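Local coordinates for protein N-alpha-acetyltransferase 30 (Saccharomyces cerevisiae, PDB 6YGB) that catalyses, as the catalytic subunit of the NatC complex, transfer of an acetyl group from acetyl-CoA to the N-terminal methionine of proteins such as the L-A virus Gag protein, at residues G63-K68 and G79-L84; F135-R140 and F152-P157. All coordinates share one frame; numbering follows the deposited sequence.

Contact 1. Residues G63-K68 and G79-L84. With COA (coenzyme A), chain D.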
# COMPACT_ATOMS: atom_id res chain seq x y z
N GLY A 63 -5.69 0.45 -32.86
CA GLY A 63 -5.21 -0.20 -31.66
C GLY A 63 -3.70 -0.18 -31.67
O GLY A 63 -3.06 -0.11 -32.73
N CYS A 64 -3.11 -0.21 -30.46
CA CYS A 64 -1.66 -0.21 -30.35
C CYS A 64 -1.23 -0.83 -29.02
O CYS A 64 -1.99 -0.89 -28.05
CB CYS A 64 -1.09 1.20 -30.49
SG CYS A 64 -1.58 2.27 -29.16
N ILE A 65 0.01 -1.32 -29.00
CA ILE A 65 0.60 -1.91 -27.80
C ILE A 65 2.06 -1.48 -27.77
O ILE A 65 2.71 -1.40 -28.81
CB ILE A 65 0.45 -3.45 -27.77
CG1 ILE A 65 0.91 -4.01 -26.42
CG2 ILE A 65 1.20 -4.10 -28.93
CD1 ILE A 65 0.67 -5.47 -26.29
N VAL A 66 2.55 -1.15 -26.57
CA VAL A 66 3.90 -0.61 -26.41
C VAL A 66 4.63 -1.40 -25.33
O VAL A 66 4.14 -1.50 -24.20
CB VAL A 66 3.89 0.89 -26.04
CG1 VAL A 66 5.30 1.41 -25.94
CG2 VAL A 66 3.08 1.70 -27.05
N CYS A 67 5.81 -1.94 -25.66
CA CYS A 67 6.53 -2.83 -24.76
C CYS A 67 8.01 -2.48 -24.65
O CYS A 67 8.57 -1.75 -25.47
CB CYS A 67 6.40 -4.29 -25.22
SG CYS A 67 4.71 -4.83 -25.46
N LYS A 68 8.64 -3.04 -23.62
CA LYS A 68 10.07 -2.94 -23.41
C LYS A 68 10.57 -4.25 -22.83
O LYS A 68 9.79 -5.08 -22.35
CB LYS A 68 10.44 -1.79 -22.48
CG LYS A 68 10.31 -2.14 -21.00
CD LYS A 68 10.59 -0.94 -20.12
CE LYS A 68 10.80 -1.36 -18.67
NZ LYS A 68 12.04 -2.16 -18.49
N GLY A 79 10.23 -9.12 -20.14
CA GLY A 79 9.42 -8.32 -21.02
C GLY A 79 8.39 -7.54 -20.22
O GLY A 79 7.92 -7.97 -19.17
N TYR A 80 8.04 -6.36 -20.73
CA TYR A 80 7.15 -5.45 -20.02
C TYR A 80 6.16 -4.82 -20.99
O TYR A 80 6.56 -4.29 -22.03
CB TYR A 80 7.93 -4.36 -19.29
CG TYR A 80 7.06 -3.36 -18.56
CD1 TYR A 80 6.37 -3.73 -17.41
CD2 TYR A 80 6.92 -2.06 -19.02
CE1 TYR A 80 5.57 -2.82 -16.74
CE2 TYR A 80 6.12 -1.14 -18.35
CZ TYR A 80 5.45 -1.53 -17.22
OH TYR A 80 4.65 -0.63 -16.55
N ILE A 81 4.87 -4.88 -20.64
CA ILE A 81 3.82 -4.26 -21.43
C ILE A 81 3.42 -2.98 -20.72
O ILE A 81 2.81 -3.02 -19.64
CB ILE A 81 2.62 -5.20 -21.61
CG1 ILE A 81 3.06 -6.50 -22.28
CG2 ILE A 81 1.54 -4.53 -22.45
CD1 ILE A 81 1.95 -7.51 -22.46
N GLY A 82 3.76 -1.83 -21.30
CA GLY A 82 3.50 -0.55 -20.68
C GLY A 82 2.22 0.12 -21.13
O GLY A 82 1.58 0.84 -20.35
N MET A 83 1.83 -0.10 -22.38
CA MET A 83 0.69 0.60 -22.97
C MET A 83 -0.11 -0.33 -23.86
O MET A 83 0.46 -1.07 -24.66
CB MET A 83 1.17 1.83 -23.76
CG MET A 83 1.60 3.00 -22.89
SD MET A 83 2.54 4.26 -23.77
CE MET A 83 4.21 3.73 -23.43
N LEU A 84 -1.43 -0.28 -23.72
CA LEU A 84 -2.34 -1.04 -24.57
C LEU A 84 -3.61 -0.23 -24.76
O LEU A 84 -4.26 0.14 -23.77
CB LEU A 84 -2.67 -2.40 -23.96
CG LEU A 84 -3.72 -3.23 -24.71
CD1 LEU A 84 -3.24 -3.55 -26.12
CD2 LEU A 84 -4.04 -4.51 -23.94
N1A COA D . -15.24 -7.74 -19.84
C2A COA D . -14.52 -8.83 -19.47
N3A COA D . -13.50 -9.29 -20.26
C4A COA D . -13.22 -8.68 -21.42
C5A COA D . -13.93 -7.60 -21.80
C6A COA D . -14.96 -7.14 -20.98
N6A COA D . -16.00 -6.08 -20.90
N7A COA D . -13.47 -7.16 -22.98
C8A COA D . -12.46 -7.96 -23.36
N9A COA D . -12.32 -8.88 -22.40
C1B COA D . -11.54 -9.91 -22.15
C2B COA D . -12.28 -11.23 -22.41
O2B COA D . -11.51 -12.33 -21.82
C3B COA D . -12.24 -11.32 -23.74
O3B COA D . -12.57 -12.65 -24.18
P3B COA D . -14.14 -13.11 -24.23
O7A COA D . -14.68 -12.90 -25.64
O8A COA D . -14.25 -14.58 -23.88
O9A COA D . -14.98 -12.32 -23.27
C4B COA D . -10.68 -10.91 -24.07
O4B COA D . -10.37 -9.96 -23.22
C5B COA D . -10.51 -10.42 -25.50
O5B COA D . -10.94 -9.04 -25.58
P1A COA D . -10.52 -8.06 -26.91
O1A COA D . -11.71 -7.98 -27.86
O2A COA D . -9.34 -8.65 -27.61
O3A COA D . -10.12 -6.55 -26.38
P2A COA D . -10.59 -5.10 -27.05
O4A COA D . -9.88 -4.86 -28.37
O5A COA D . -12.08 -5.11 -27.28
O6A COA D . -10.19 -3.92 -25.94
CBP COA D . -9.06 -3.35 -23.81
CCP COA D . -9.90 -4.38 -24.65
CDP COA D . -8.93 -3.90 -22.34
CEP COA D . -7.63 -3.20 -24.42
CAP COA D . -9.77 -1.97 -23.81
OAP COA D . -10.69 -1.92 -22.80
C9P COA D . -8.75 -0.84 -23.63
O9P COA D . -8.51 -0.12 -24.55
N8P COA D . -8.08 -0.65 -22.35
C7P COA D . -7.10 0.43 -22.20
C6P COA D . -6.60 0.51 -20.74
C5P COA D . -6.16 -0.84 -20.25
O5P COA D . -6.96 -1.59 -19.83
N4P COA D . -4.73 -1.23 -20.29
C3P COA D . -4.31 -2.59 -19.80
C2P COA D . -3.11 -2.48 -18.81
S1P COA D . -1.52 -2.83 -19.65
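The carbonyl oxygen of V66 takes two backbone N-H groups at once. G82 N lies 2.9 Å from V66 O, close to the line of the C=O bond, whereas M83 N approaches V66 O in the carbonyl plane on a lone pair, at 3.3 Å. Two consecutive residues thus face one on the partner strand, the definition of a classic beta bulge. M83 O returns the bond, receiving V66 N at 2.8 Å, and beyond the bulge K68 and Y80 form a second hydrogen-bonded pair, its shorter bond running from Y80 N to K68 O at 2.7 Å. Strands 61-72 and 76-86 make the antiparallel hairpin at the centre of the GNAT fold, and a bulge in the second of them is a hallmark of the family: the bulged strand 76-86 diverges from its parallel neighbour 114-120, and acetyl-CoA binds at that opening. Coenzyme A meets this end of the hairpin, with its C7P atom 3.3 Å from L84 O and its methyl CEP beside CG and CD2 of L84; the next residue but one, V86, hydrogen-bonds the cofactor through its N. On the face of V66 and M83 the two side chains run side by side. M83 bends at its last torsion (chi3 -95°), bringing CE to 3.6 Å from V66 CG1, and helices 13-26 and 33-42 cover the pair. The K68 side chain passes obliquely by that of Y80, K68 CG lying against Y80 CB and CD2, while Y80 OH is hydrogen-bonded to E118 on the adjoining strand. The other face carries I65, C67, I81 and L84: I65 CD1 touches I81 CG2 at 4.0 Å, C67 SG rests on I81 CG1, and A103 of helix 95-109 packs on both I65 and C67.

Contact 2. Residues F135-R140 and F152-P157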
# COMPACT_ATOMS: atom_id res chain seq x y z
N PHE A 135 -1.29 -15.51 -17.50
CA PHE A 135 -0.83 -14.60 -16.46
C PHE A 135 -1.48 -14.95 -15.13
O PHE A 135 -2.63 -15.37 -15.06
CB PHE A 135 -1.18 -13.15 -16.83
CG PHE A 135 -0.23 -12.51 -17.83
CD1 PHE A 135 0.87 -11.79 -17.39
CD2 PHE A 135 -0.48 -12.59 -19.19
CE1 PHE A 135 1.73 -11.18 -18.29
CE2 PHE A 135 0.38 -11.98 -20.10
CZ PHE A 135 1.48 -11.27 -19.65
N ILE A 136 -0.72 -14.78 -14.05
CA ILE A 136 -1.25 -14.90 -12.70
C ILE A 136 -0.81 -13.69 -11.90
O ILE A 136 0.16 -13.00 -12.24
CB ILE A 136 -0.82 -16.20 -11.99
CG1 ILE A 136 0.71 -16.31 -11.94
CG2 ILE A 136 -1.45 -17.42 -12.65
CD1 ILE A 136 1.20 -17.55 -11.23
N ARG A 137 -1.54 -13.42 -10.83
CA ARG A 137 -1.28 -12.26 -9.99
C ARG A 137 -0.17 -12.59 -8.99
O ARG A 137 -0.29 -13.53 -8.20
CB ARG A 137 -2.56 -11.86 -9.26
CG ARG A 137 -3.76 -11.83 -10.19
CD ARG A 137 -5.06 -11.50 -9.46
NE ARG A 137 -6.20 -11.65 -10.36
CZ ARG A 137 -7.47 -11.64 -9.97
NH1 ARG A 137 -7.76 -11.49 -8.69
NH2 ARG A 137 -8.44 -11.78 -10.86
N MET A 138 0.92 -11.82 -9.04
CA MET A 138 2.04 -12.04 -8.14
C MET A 138 2.13 -11.02 -7.02
O MET A 138 2.94 -11.19 -6.11
CB MET A 138 3.36 -12.05 -8.92
CG MET A 138 3.48 -13.21 -9.89
SD MET A 138 3.15 -14.79 -9.10
CE MET A 138 4.49 -14.87 -7.92
N LYS A 139 1.31 -9.98 -7.06
CA LYS A 139 1.45 -8.88 -6.12
C LYS A 139 0.21 -7.99 -6.20
O LYS A 139 -0.45 -7.92 -7.24
CB LYS A 139 2.71 -8.07 -6.43
CG LYS A 139 3.21 -7.16 -5.34
CD LYS A 139 4.54 -6.57 -5.77
CE LYS A 139 5.12 -5.64 -4.72
NZ LYS A 139 6.44 -5.14 -5.18
N ARG A 140 -0.11 -7.34 -5.08
CA ARG A 140 -1.16 -6.33 -5.03
C ARG A 140 -0.57 -5.08 -4.41
O ARG A 140 0.04 -5.15 -3.34
CB ARG A 140 -2.38 -6.81 -4.23
CG ARG A 140 -3.58 -5.86 -4.27
CD ARG A 140 -4.70 -6.30 -3.31
NE ARG A 140 -5.88 -5.44 -3.37
CZ ARG A 140 -7.04 -5.80 -3.91
NH1 ARG A 140 -7.19 -7.01 -4.42
NH2 ARG A 140 -8.06 -4.96 -3.92
N PHE A 152 -2.87 -4.91 -9.54
CA PHE A 152 -2.31 -6.25 -9.54
C PHE A 152 -1.07 -6.23 -10.43
O PHE A 152 -1.05 -5.56 -11.47
CB PHE A 152 -3.29 -7.29 -10.08
CG PHE A 152 -4.32 -7.73 -9.08
CD1 PHE A 152 -3.97 -8.02 -7.78
CD2 PHE A 152 -5.64 -7.86 -9.46
CE1 PHE A 152 -4.92 -8.43 -6.86
CE2 PHE A 152 -6.60 -8.27 -8.55
CZ PHE A 152 -6.24 -8.55 -7.25
N LYS A 153 -0.04 -6.94 -10.00
CA LYS A 153 1.13 -7.19 -10.81
C LYS A 153 0.97 -8.58 -11.42
O LYS A 153 0.81 -9.56 -10.68
CB LYS A 153 2.40 -7.10 -9.97
CG LYS A 153 3.71 -7.20 -10.74
CD LYS A 153 4.89 -7.00 -9.80
CE LYS A 153 6.18 -6.82 -10.56
NZ LYS A 153 7.27 -6.33 -9.67
N LEU A 154 0.97 -8.65 -12.74
CA LEU A 154 0.75 -9.89 -13.47
C LEU A 154 2.04 -10.33 -14.15
O LEU A 154 2.72 -9.52 -14.79
CB LEU A 154 -0.36 -9.72 -14.52
CG LEU A 154 -1.71 -9.21 -14.01
CD1 LEU A 154 -2.74 -9.10 -15.13
CD2 LEU A 154 -2.21 -10.11 -12.90
N ILE A 155 2.37 -11.62 -14.02
CA ILE A 155 3.57 -12.18 -14.62
C ILE A 155 3.21 -13.45 -15.37
O ILE A 155 2.44 -14.28 -14.87
CB ILE A 155 4.67 -12.44 -13.57
CG1 ILE A 155 5.27 -11.11 -13.14
CG2 ILE A 155 5.77 -13.33 -14.14
CD1 ILE A 155 5.65 -11.06 -11.69
N LEU A 156 3.74 -13.60 -16.57
CA LEU A 156 3.55 -14.79 -17.38
C LEU A 156 4.91 -15.42 -17.62
O LEU A 156 5.74 -14.83 -18.35
CB LEU A 156 2.88 -14.46 -18.72
CG LEU A 156 2.87 -15.56 -19.78
CD1 LEU A 156 1.80 -16.62 -19.49
CD2 LEU A 156 2.69 -14.97 -21.18
N PRO A 157 5.21 -16.59 -17.06
CA PRO A 157 6.53 -17.18 -17.24
C PRO A 157 6.64 -17.86 -18.60
O PRO A 157 5.78 -18.64 -18.99
CB PRO A 157 6.63 -18.19 -16.10
CG PRO A 157 5.22 -18.60 -15.87
CD PRO A 157 4.35 -17.40 -16.17
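R137 lays its CD over the centre of the F152 ring, 3.6 Å from the centroid, a CH-pi contact. Its guanidinium runs out past the CD2-CE2 edge of the ring, the planes 23° apart, R137 NH1 3.4 Å from F152 CE2. R140 meets the ring differently: its guanidinium stands nearly upright to it, R140 NH1 beside F152 CZ. At the other end F135 offers a ring face to L156, whose CB sits 3.4 Å from the centroid; F135 CG lies beside its backbone N (chi1 -80°), which swings the ring across the partner strand, where F135 CD1 meets L154 CB. On the face of I155, M138 CG packs on I155 CD1 at 3.5 Å, and K139 and K153 touch through their CB atoms.

The two strands are antiparallel but strongly twisted (134° between the short segments), their register slipping by one residue at M138. M138 N gives a nearly straight bond to K153 O (2.8 Å), and I136 and I155 exchange longer bonds. Further out, E131 salt-bridges R137 NE and D150 salt-bridges R140 NE, which probably keeps both arginines against F152. Their NH1 atoms bond D458 O and L457 O of the N-alpha-acetyltransferase 35 chain, so the hairpin joins the interface with that subunit, whose S579 bonds P157 O at its other end. Strands 136-141 and 151-157 form the C-terminal beta hairpin of the GNAT fold, the first outermost within this chain, the second bonded to strand 114-120 through F152, L154 and L156; helix 124-131 packs on R137, F152 and L154, and I104 of helix 95-109 on F135 and L156.

Contacts 1 and 2 are two antiparallel hairpins of one mixed sheet, following each other along the chain. Their centres lie about 16 Å apart and their nearest atoms about 5 Å, without touching. Strand 114-120 runs between them, parallel to 76-86 and antiparallel to 151-157, and helix 95-109 packs on residues of both. Contact 1 lies near the centre of the chain, where the bulged strand meets coenzyme A; contact 2 lies about 15 Å from that centre, includes the outermost strand within this chain, and meets N-alpha-acetyltransferase 35. The same sheet therefore carries the cofactor site in its middle and a subunit interface on its flank.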